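Local coordinates for metallo-beta-lactamase domain-containing protein 1 (Thermotoga maritima, PDB 1ZTC) that probably hydrolyses phosphodiester bonds in RNA as a dinuclear metal-dependent endoribonuclease of the metallo-beta-lactamase superfamily, at residues V24-P27 and G28-N31; D58-E61 and E62-E66; E136-L139 and F140-V144; N178-S181 and Y182-I185. All blocks are in the same frame, centred on the assembly; numbering follows the deposited sequence.

Contact 1 of 4, residues V24-P27 and G28-N31; sequences VFVP and GRLN
V26 and L30 face each other as the hydrogen-bonded pair of a tight antiparallel hairpin formed by strands 23-26 and 30-31. V26 N gives a fairly straight bond to L30 O (2.9 Å, 165° at the hydrogen). In return V26 O takes two N-H groups, from R29 N at 3.0 Å and from L30 N, also at 3.0 Å; the L30 donor lies in the carbonyl plane, while the R29 donor is tilted 30° from it. Two residues opposite one make this a classic beta bulge, and G28 turns the corner with positive phi. The L30 side chain starts with CB 4.0 Å from V26 CB, on the same face of the hairpin. CG stands anti to the backbone N (chi1 -178°), which carries the isobutyl group along toward V24, and the branch CD2 ends 3.6 Å from V24 CG1. R29 CB lies beside V26 CG1 at 3.8 Å, after which the chain bends twice and its guanidinium group leaves for E59 of the second subunit, to which NH1 makes a salt bridge. On the other face, the N31 amide donates to D58 of the second subunit. V24 and F25 continue the sheet by pairing with a strand of a third subunit. Backbone bonds thus close the hairpin internally, while its polar side-chain ends and edge strand are spent on neighbouring subunits, consistent with a role in assembly.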
loop_
_atom_site.group_PDB
_atom_site.type_symbol
_atom_site.label_atom_id
_atom_site.label_comp_id
_atom_site.label_asym_id
_atom_site.label_seq_id
_atom_site.Cartn_x
_atom_site.Cartn_y
_atom_site.Cartn_z
ATOM N N VAL A 24 -5.982 0.500 0.697
ATOM C CA VAL A 24 -4.831 -0.351 0.725
ATOM C C VAL A 24 -5.291 -1.675 1.283
ATOM O O VAL A 24 -5.630 -1.776 2.461
ATOM C CB VAL A 24 -3.714 0.224 1.590
ATOM C CG1 VAL A 24 -2.401 -0.502 1.290
ATOM C CG2 VAL A 24 -3.555 1.729 1.305
ATOM N N PHE A 25 -5.323 -2.689 0.421
ATOM C CA PHE A 25 -5.943 -3.947 0.761
ATOM C C PHE A 25 -5.346 -5.053 -0.023
ATOM O O PHE A 25 -5.335 -5.017 -1.260
ATOM C CB PHE A 25 -7.437 -3.873 0.471
ATOM C CG PHE A 25 -8.151 -5.169 0.701
ATOM C CD1 PHE A 25 -8.219 -5.719 1.981
ATOM C CD2 PHE A 25 -8.776 -5.826 -0.341
ATOM C CE1 PHE A 25 -8.906 -6.894 2.206
ATOM C CE2 PHE A 25 -9.432 -7.032 -0.134
ATOM C CZ PHE A 25 -9.508 -7.562 1.141
ATOM N N VAL A 26 -4.794 -6.028 0.708
ATOM C CA VAL A 26 -4.289 -7.242 0.165
ATOM C C VAL A 26 -5.003 -8.338 0.952
ATOM O O VAL A 26 -4.783 -8.438 2.174
ATOM C CB VAL A 26 -2.789 -7.395 0.381
ATOM C CG1 VAL A 26 -2.309 -8.768 -0.053
ATOM C CG2 VAL A 26 -1.980 -6.298 -0.357
ATOM N N PRO A 27 -5.894 -9.121 0.278
ATOM C CA PRO A 27 -6.652 -10.163 0.989
ATOM C C PRO A 27 -5.767 -11.020 1.870
ATOM O O PRO A 27 -4.783 -11.574 1.394
ATOM C CB PRO A 27 -7.262 -10.974 -0.152
ATOM C CG PRO A 27 -7.560 -9.924 -1.175
ATOM C CD PRO A 27 -6.313 -9.046 -1.132
ATOM N N GLY A 28 -6.113 -11.088 3.158
ATOM C CA GLY A 28 -5.419 -11.983 4.109
ATOM C C GLY A 28 -4.115 -11.439 4.695
ATOM O O GLY A 28 -3.396 -12.150 5.398
ATOM N N ARG A 29 -3.745 -10.210 4.325
ATOM C CA ARG A 29 -2.394 -9.701 4.651
ATOM C C ARG A 29 -2.360 -8.272 5.071
ATOM O O ARG A 29 -1.514 -7.903 5.879
ATOM C CB ARG A 29 -1.380 -9.834 3.501
ATOM C CG ARG A 29 -1.108 -11.212 3.138
ATOM C CD ARG A 29 -0.220 -11.884 4.156
ATOM N NE ARG A 29 1.188 -11.766 3.805
ATOM C CZ ARG A 29 2.139 -11.236 4.570
ATOM N NH1 ARG A 29 1.894 -10.791 5.795
ATOM N NH2 ARG A 29 3.368 -11.195 4.102
ATOM N N LEU A 30 -3.221 -7.448 4.503
ATOM C CA LEU A 30 -3.101 -6.012 4.720
ATOM C C LEU A 30 -4.408 -5.334 4.544
ATOM O O LEU A 30 -5.058 -5.467 3.519
ATOM C CB LEU A 30 -2.045 -5.416 3.773
ATOM C CG LEU A 30 -1.770 -3.916 3.899
ATOM C CD1 LEU A 30 -1.088 -3.634 5.224
ATOM C CD2 LEU A 30 -0.880 -3.475 2.758
ATOM N N ASN A 31 -4.813 -4.620 5.593
ATOM C CA ASN A 31 -5.997 -3.824 5.540
ATOM C C ASN A 31 -5.670 -2.429 6.063
ATOM O O ASN A 31 -5.534 -2.206 7.280
ATOM C CB ASN A 31 -7.069 -4.477 6.394
ATOM C CG ASN A 31 -8.391 -3.845 6.207
ATOM O OD1 ASN A 31 -8.484 -2.656 5.866
ATOM N ND2 ASN A 31 -9.442 -4.638 6.382
#

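Contact 2 of 4, residues D58-E61 and E62-E66; sequences DELE and EKFSE
K63 reaches back one helical turn to E59, and the two side chains run side by side in helix 57-67. Their salt bridge is long, 3.4 Å from K63 NZ to E59 OE2, and as a hydrogen bond it is weak. A water reinforces the pair: it donates to E59 OE2 at 2.7 Å and accepts weakly from K63 NZ. K63 CG, set anti to its carbonyl carbon (chi1 -58°), lies 3.2 Å from E59 O; the bends at chi2 and chi4 then bring NZ to the carboxylate. Each end has another partner. K63 NZ also donates to L18 O, and E59 OE1 meets R29 of the second subunit, so the buried carboxylate has two positively charged partners, which would probably favour its ionised form. The second subunit also satisfies E61, whose two carboxylate oxygens accept from the backbone N-H groups of its I115 and V116. Regular i to i+4 bonds hold the backbone; that from F64 N to L60 O is 2.8 Å and nearly straight, at 173°. L60 O also sits at the edge of the F64 ring, 3.3 Å from F64 CD1. The helix links strands 45-49 and 76-78 in a beta-alpha-beta unit; E59, L60 and F64 pack on strand 13-19, and L60 and F64 also meet I115 of the second subunit.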
loop_
_atom_site.group_PDB
_atom_site.type_symbol
_atom_site.label_atom_id
_atom_site.label_comp_id
_atom_site.label_asym_id
_atom_site.label_seq_id
_atom_site.Cartn_x
_atom_site.Cartn_y
_atom_site.Cartn_z
ATOM N N ASP A 58 0.299 10.765 9.940
ATOM C CA ASP A 58 1.298 11.779 9.560
ATOM C C ASP A 58 0.647 12.943 8.807
ATOM O O ASP A 58 1.037 14.082 8.979
ATOM C CB ASP A 58 2.398 11.206 8.675
ATOM C CG ASP A 58 3.228 10.139 9.377
ATOM O OD1 ASP A 58 3.275 10.168 10.632
ATOM O OD2 ASP A 58 3.840 9.303 8.652
ATOM N N GLU A 59 -0.322 12.643 7.943
ATOM C CA GLU A 59 -1.003 13.713 7.215
ATOM C C GLU A 59 -1.811 14.582 8.170
ATOM O O GLU A 59 -1.816 15.817 8.049
ATOM C CB GLU A 59 -1.909 13.184 6.090
ATOM C CG GLU A 59 -2.339 14.303 5.122
ATOM C CD GLU A 59 -3.032 13.810 3.847
ATOM O OE1 GLU A 59 -3.397 12.599 3.763
ATOM O OE2 GLU A 59 -3.171 14.654 2.927
ATOM N N LEU A 60 -2.514 13.940 9.104
ATOM C CA LEU A 60 -3.285 14.680 10.076
ATOM C C LEU A 60 -2.413 15.549 10.957
ATOM O O LEU A 60 -2.757 16.698 11.221
ATOM C CB LEU A 60 -4.160 13.754 10.910
ATOM C CG LEU A 60 -5.319 13.177 10.099
ATOM C CD1 LEU A 60 -5.891 11.979 10.829
ATOM C CD2 LEU A 60 -6.394 14.214 9.802
ATOM N N GLU A 61 -1.289 15.007 11.405
ATOM C CA GLU A 61 -0.321 15.763 12.194
ATOM C C GLU A 61 0.054 17.086 11.512
ATOM O O GLU A 61 0.091 18.164 12.113
ATOM C CB GLU A 61 0.936 14.897 12.348
ATOM C CG GLU A 61 1.971 15.380 13.365
ATOM C CD GLU A 61 1.571 14.972 14.749
ATOM O OE1 GLU A 61 0.860 15.754 15.406
ATOM O OE2 GLU A 61 1.903 13.839 15.144
ATOM N N GLU A 62 0.378 16.969 10.239
ATOM C CA GLU A 62 0.793 18.080 9.409
ATOM C C GLU A 62 -0.351 19.093 9.213
ATOM O O GLU A 62 -0.136 20.305 9.317
ATOM C CB GLU A 62 1.254 17.424 8.124
ATOM C CG GLU A 62 1.715 18.175 6.984
ATOM C CD GLU A 62 2.017 17.146 5.866
ATOM O OE1 GLU A 62 3.061 16.431 5.961
ATOM O OE2 GLU A 62 1.151 16.999 4.962
ATOM N N LYS A 63 -1.577 18.613 8.978
ATOM C CA LYS A 63 -2.704 19.532 8.793
ATOM C C LYS A 63 -3.128 20.228 10.104
ATOM O O LYS A 63 -3.424 21.415 10.103
ATOM C CB LYS A 63 -3.902 18.831 8.182
ATOM C CG LYS A 63 -3.659 18.166 6.851
ATOM C CD LYS A 63 -3.295 19.150 5.780
ATOM C CE LYS A 63 -2.739 18.448 4.558
ATOM N NZ LYS A 63 -3.802 17.915 3.733
ATOM N N PHE A 64 -3.147 19.492 11.207
ATOM C CA PHE A 64 -3.431 20.077 12.498
ATOM C C PHE A 64 -2.396 21.148 12.849
ATOM O O PHE A 64 -2.741 22.226 13.348
ATOM C CB PHE A 64 -3.493 18.990 13.581
ATOM C CG PHE A 64 -4.880 18.409 13.774
ATOM C CD1 PHE A 64 -5.484 17.651 12.778
ATOM C CD2 PHE A 64 -5.590 18.628 14.960
ATOM C CE1 PHE A 64 -6.782 17.106 12.955
ATOM C CE2 PHE A 64 -6.878 18.106 15.135
ATOM C CZ PHE A 64 -7.465 17.333 14.115
ATOM N N SER A 65 -1.127 20.856 12.566
ATOM C CA SER A 65 -0.060 21.843 12.770
ATOM C C SER A 65 -0.282 23.102 11.929
ATOM O O SER A 65 -0.197 24.214 12.444
ATOM C CB SER A 65 1.300 21.245 12.445
ATOM O OG SER A 65 2.318 22.173 12.740
ATOM N N GLU A 66 -0.606 22.937 10.648
ATOM C CA GLU A 66 -0.930 24.080 9.806
ATOM C C GLU A 66 -2.096 24.893 10.345
ATOM O O GLU A 66 -2.087 26.108 10.265
ATOM C CB GLU A 66 -1.339 23.643 8.404
ATOM C CG GLU A 66 -0.224 23.196 7.467
ATOM C CD GLU A 66 -0.783 22.471 6.215
ATOM O OE1 GLU A 66 -1.956 22.763 5.821
ATOM O OE2 GLU A 66 -0.054 21.604 5.650
HETATM O O HOH W 1 -1.299 16.328 1.972
#

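Contact 3 of 4, residues E136-L139 and F140-V144; sequences EESL and FDEKV
L139 and V144 pair through two antiparallel backbone bonds, L139 N to V144 O at 2.7 Å and V144 N to L139 O at 3.0 Å, closing a hairpin at the outer edge of the sheet that begins with strands 138-139 and 144-148. K143 and V144 both stand opposite L139, a classic beta bulge, and a type I' turn runs from F140 to K143. Within that turn K143 N donates to F140 O at 3.0 Å. The bond from L139 N is almost straight (173°) and lies in the carbonyl plane of V144. Among the side chains, L139 and V144 share one face of the hairpin, and their CB atoms are 4.2 Å apart. L139 goes on to pack against V146 and against L78 of strand 76-78. F140 follows with a positive phi; its CG is anti to its own carbonyl carbon (chi1 -57°), which brings the ring back alongside the preceding residue, with CD2 3.6 Å from L139 CB in an oblique approach. The F140 side chain also touches H42 and D76, while F140 N donates to a pentanediol molecule, probably from the crystallisation liquor. D141 OD2 forms a salt bridge with K43 and a hydrogen bond with H42, linking the loop to the end of strand 37-42. S138 and E142 meet loosely across the mouth of the turn, OG of the serine lying 3.8 Å from CB of the glutamate. On the other side of the backbone from this pair, one water bridges the loop, donating to S138 O at 2.8 Å and accepting from E142 N at the same 2.8 Å.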
loop_
_atom_site.group_PDB
_atom_site.type_symbol
_atom_site.label_atom_id
_atom_site.label_comp_id
_atom_site.label_asym_id
_atom_site.label_seq_id
_atom_site.Cartn_x
_atom_site.Cartn_y
_atom_site.Cartn_z
ATOM N N GLU A 136 -32.551 13.448 8.005
ATOM C CA GLU A 136 -33.314 14.661 7.757
ATOM C C GLU A 136 -33.008 15.810 8.738
ATOM O O GLU A 136 -33.494 16.899 8.518
ATOM C CB GLU A 136 -34.843 14.401 7.692
ATOM C CG GLU A 136 -35.258 13.421 6.581
ATOM C CD GLU A 136 -34.759 13.851 5.221
ATOM O OE1 GLU A 136 -34.984 15.024 4.860
ATOM O OE2 GLU A 136 -34.105 13.047 4.514
ATOM N N GLU A 137 -32.191 15.590 9.769
ATOM C CA GLU A 137 -31.809 16.682 10.661
ATOM C C GLU A 137 -31.031 17.763 9.901
ATOM O O GLU A 137 -30.337 17.490 8.931
ATOM C CB GLU A 137 -30.908 16.228 11.810
ATOM C CG GLU A 137 -31.530 15.268 12.788
ATOM C CD GLU A 137 -31.412 13.800 12.357
ATOM O OE1 GLU A 137 -30.861 13.503 11.264
ATOM O OE2 GLU A 137 -31.876 12.939 13.118
ATOM N N SER A 138 -31.207 18.997 10.347
ATOM C CA SER A 138 -30.435 20.128 9.889
ATOM C C SER A 138 -29.641 20.613 11.090
ATOM O O SER A 138 -30.225 21.004 12.103
ATOM C CB SER A 138 -31.406 21.224 9.419
ATOM O OG SER A 138 -30.910 21.784 8.221
ATOM N N LEU A 139 -28.320 20.584 10.985
ATOM C CA LEU A 139 -27.434 20.869 12.106
ATOM C C LEU A 139 -26.599 22.112 11.849
ATOM O O LEU A 139 -26.399 22.514 10.699
ATOM C CB LEU A 139 -26.455 19.697 12.293
ATOM C CG LEU A 139 -27.029 18.297 12.556
ATOM C CD1 LEU A 139 -25.932 17.242 12.571
ATOM C CD2 LEU A 139 -27.818 18.267 13.876
ATOM N N PHE A 140 -26.072 22.676 12.935
ATOM C CA PHE A 140 -25.141 23.829 12.909
ATOM C C PHE A 140 -25.749 25.012 12.180
ATOM O O PHE A 140 -25.262 25.412 11.113
ATOM C CB PHE A 140 -23.774 23.439 12.307
ATOM C CG PHE A 140 -23.117 22.302 13.031
ATOM C CD1 PHE A 140 -22.568 22.493 14.284
ATOM C CD2 PHE A 140 -23.087 21.022 12.473
ATOM C CE1 PHE A 140 -21.990 21.430 14.980
ATOM C CE2 PHE A 140 -22.501 19.946 13.160
ATOM C CZ PHE A 140 -21.958 20.154 14.418
ATOM N N ASP A 141 -26.837 25.539 12.754
ATOM C CA ASP A 141 -27.582 26.633 12.162
ATOM C C ASP A 141 -27.927 26.332 10.716
ATOM O O ASP A 141 -27.785 27.171 9.838
ATOM C CB ASP A 141 -26.820 27.972 12.264
ATOM C CG ASP A 141 -26.391 28.311 13.696
ATOM O OD1 ASP A 141 -27.206 28.191 14.640
ATOM O OD2 ASP A 141 -25.216 28.690 13.876
ATOM N N GLU A 142 -28.382 25.106 10.477
ATOM C CA GLU A 142 -28.845 24.655 9.168
ATOM C C GLU A 142 -27.778 24.602 8.077
ATOM O O GLU A 142 -28.110 24.435 6.902
ATOM C CB GLU A 142 -30.082 25.438 8.757
ATOM C CG GLU A 142 -31.110 25.495 9.924
ATOM C CD GLU A 142 -32.520 25.762 9.462
ATOM O OE1 GLU A 142 -32.856 25.398 8.304
ATOM O OE2 GLU A 142 -33.308 26.330 10.259
ATOM N N LYS A 143 -26.503 24.617 8.473
ATOM C CA LYS A 143 -25.402 24.533 7.503
ATOM C C LYS A 143 -25.140 23.099 7.057
ATOM O O LYS A 143 -24.483 22.876 6.012
ATOM C CB LYS A 143 -24.126 25.105 8.122
ATOM C CG LYS A 143 -24.196 26.604 8.415
ATOM C CD LYS A 143 -24.200 27.396 7.129
ATOM C CE LYS A 143 -24.066 28.902 7.403
ATOM N NZ LYS A 143 -24.793 29.657 6.328
ATOM N N VAL A 144 -25.588 22.137 7.876
ATOM C CA VAL A 144 -25.337 20.725 7.627
ATOM C C VAL A 144 -26.662 19.993 7.594
ATOM O O VAL A 144 -27.415 20.022 8.555
ATOM C CB VAL A 144 -24.424 20.126 8.699
ATOM C CG1 VAL A 144 -24.199 18.625 8.444
ATOM C CG2 VAL A 144 -23.098 20.864 8.712
HETATM O O HOH W 2 -29.345 23.637 12.625
#

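Contact 4 of 4, residues N178-S181 and Y182-I185; sequences NRLS and YYDI
Y182 N bonds to N178 O at the start of helix 179-187, where N178 is the N-cap. The asparagine amide turns back over the first turn, and OD1 accepts from S181 N at 3.1 Å, the donor standing nearly on the line of the C=O bond. S181 adds a second bond. Its OG lies between the backbone N and the carbonyl carbon (chi1 57°) and donates to N178 O at 2.6 Å, so that carbonyl oxygen is gripped by the hydroxyl and by Y182 N together. Further along, Y183 N donates to R179 O at 2.8 Å. The same oxygen lies over one face of the Y183 ring, 3.2 Å above its plane and offset toward the rim. Y183 reaches this place with CG anti to its carbonyl carbon (chi1 -59°), folding the ring back along the helix; R179 CB then meets Y183 CE2, while L180 CD2 comes to the ring edge 3.9 Å from Y183 CD2. Y182 is buried, and its side chain packs on P217 and on L198 of helix 192-201. R179 stretches from CG to NE and donates to the carbonyls of A213 and P214, holding the helix start to the loop near the dinuclear nickel site, where D212 also takes the R179 N-H. D184 sends OD1 to the Y189 hydroxyl. The carboxylate carbon D184 CG lies 3.1 Å from L180 O, the oxygen to which D184 N donates.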
loop_
_atom_site.group_PDB
_atom_site.type_symbol
_atom_site.label_atom_id
_atom_site.label_comp_id
_atom_site.label_asym_id
_atom_site.label_seq_id
_atom_site.Cartn_x
_atom_site.Cartn_y
_atom_site.Cartn_z
ATOM N N ASN A 178 -15.715 6.231 -4.669
ATOM C CA ASN A 178 -14.760 6.901 -5.500
ATOM C C ASN A 178 -15.398 7.402 -6.790
ATOM O O ASN A 178 -16.578 7.214 -7.021
ATOM C CB ASN A 178 -13.567 5.973 -5.784
ATOM C CG ASN A 178 -13.989 4.655 -6.400
ATOM O OD1 ASN A 178 -14.890 4.607 -7.222
ATOM N ND2 ASN A 178 -13.354 3.578 -5.978
ATOM N N ARG A 179 -14.608 8.072 -7.606
ATOM C CA ARG A 179 -15.098 8.669 -8.859
ATOM C C ARG A 179 -15.693 7.650 -9.812
ATOM O O ARG A 179 -16.723 7.897 -10.446
ATOM C CB ARG A 179 -13.945 9.391 -9.567
ATOM C CG ARG A 179 -13.418 10.592 -8.773
ATOM C CD ARG A 179 -12.045 11.073 -9.282
ATOM N NE ARG A 179 -11.711 12.343 -8.643
ATOM C CZ ARG A 179 -10.838 13.217 -9.141
ATOM N NH1 ARG A 179 -10.196 12.944 -10.262
ATOM N NH2 ARG A 179 -10.604 14.375 -8.520
ATOM N N LEU A 180 -15.057 6.499 -9.926
ATOM C CA LEU A 180 -15.594 5.456 -10.817
ATOM C C LEU A 180 -16.999 5.030 -10.407
ATOM O O LEU A 180 -17.857 4.792 -11.262
ATOM C CB LEU A 180 -14.687 4.211 -10.891
ATOM C CG LEU A 180 -13.300 4.352 -11.537
ATOM C CD1 LEU A 180 -12.731 2.954 -11.902
ATOM C CD2 LEU A 180 -13.276 5.292 -12.794
ATOM N N SER A 181 -17.265 4.933 -9.112
ATOM C CA SER A 181 -18.610 4.506 -8.698
ATOM C C SER A 181 -19.618 5.567 -9.056
ATOM O O SER A 181 -20.752 5.276 -9.435
ATOM C CB SER A 181 -18.675 4.185 -7.207
ATOM O OG SER A 181 -18.265 5.288 -6.454
ATOM N N TYR A 182 -19.208 6.826 -8.958
ATOM C CA TYR A 182 -20.066 7.914 -9.370
ATOM C C TYR A 182 -20.317 7.884 -10.875
ATOM O O TYR A 182 -21.428 8.085 -11.335
ATOM C CB TYR A 182 -19.462 9.256 -8.935
ATOM C CG TYR A 182 -20.142 10.472 -9.540
ATOM C CD1 TYR A 182 -21.427 10.830 -9.162
ATOM C CD2 TYR A 182 -19.492 11.260 -10.487
ATOM C CE1 TYR A 182 -22.053 11.916 -9.703
ATOM C CE2 TYR A 182 -20.104 12.377 -11.026
ATOM C CZ TYR A 182 -21.393 12.698 -10.632
ATOM O OH TYR A 182 -22.009 13.796 -11.166
ATOM N N TYR A 183 -19.267 7.676 -11.656
ATOM C CA TYR A 183 -19.442 7.566 -13.104
ATOM C C TYR A 183 -20.363 6.396 -13.473
ATOM O O TYR A 183 -21.102 6.479 -14.432
ATOM C CB TYR A 183 -18.105 7.389 -13.846
ATOM C CG TYR A 183 -17.082 8.499 -13.658
ATOM C CD1 TYR A 183 -17.462 9.837 -13.553
ATOM C CD2 TYR A 183 -15.716 8.201 -13.620
ATOM C CE1 TYR A 183 -16.504 10.841 -13.398
ATOM C CE2 TYR A 183 -14.758 9.198 -13.461
ATOM C CZ TYR A 183 -15.161 10.506 -13.352
ATOM O OH TYR A 183 -14.204 11.469 -13.191
ATOM N N ASP A 184 -20.298 5.299 -12.741
ATOM C CA ASP A 184 -21.211 4.174 -13.028
ATOM C C ASP A 184 -22.671 4.585 -12.906
ATOM O O ASP A 184 -23.483 4.239 -13.748
ATOM C CB ASP A 184 -20.906 2.979 -12.124
ATOM C CG ASP A 184 -19.523 2.389 -12.406
ATOM O OD1 ASP A 184 -18.956 2.594 -13.531
ATOM O OD2 ASP A 184 -19.017 1.724 -11.501
ATOM N N ILE A 185 -22.984 5.345 -11.868
ATOM C CA ILE A 185 -24.319 5.922 -11.698
ATOM C C ILE A 185 -24.725 6.816 -12.871
ATOM O O ILE A 185 -25.774 6.646 -13.479
ATOM C CB ILE A 185 -24.382 6.697 -10.378
ATOM C CG1 ILE A 185 -24.345 5.754 -9.174
ATOM C CG2 ILE A 185 -25.612 7.600 -10.354
ATOM C CD1 ILE A 185 -25.657 5.163 -8.817
#

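None of the four contacts touches another. Contacts 1, 2 and 4 are partly buried, whereas contact 3 is a surface hairpin untouched by other chains, about 37 Å between centres from contact 1 and across the chain's centre from it. In contacts 1 and 2 several polar side chains find partners on the second subunit, consistent with a part in the assembly, and R29 of one meets E59 of the other across that interface. Contacts 2 and 4 are helical turns, one with charged groups bridging a turn, the other with a capped start and aromatic rings. Contacts 1 and 3 share the bulged hairpin, but only contact 1 adds intersubunit salt bridging.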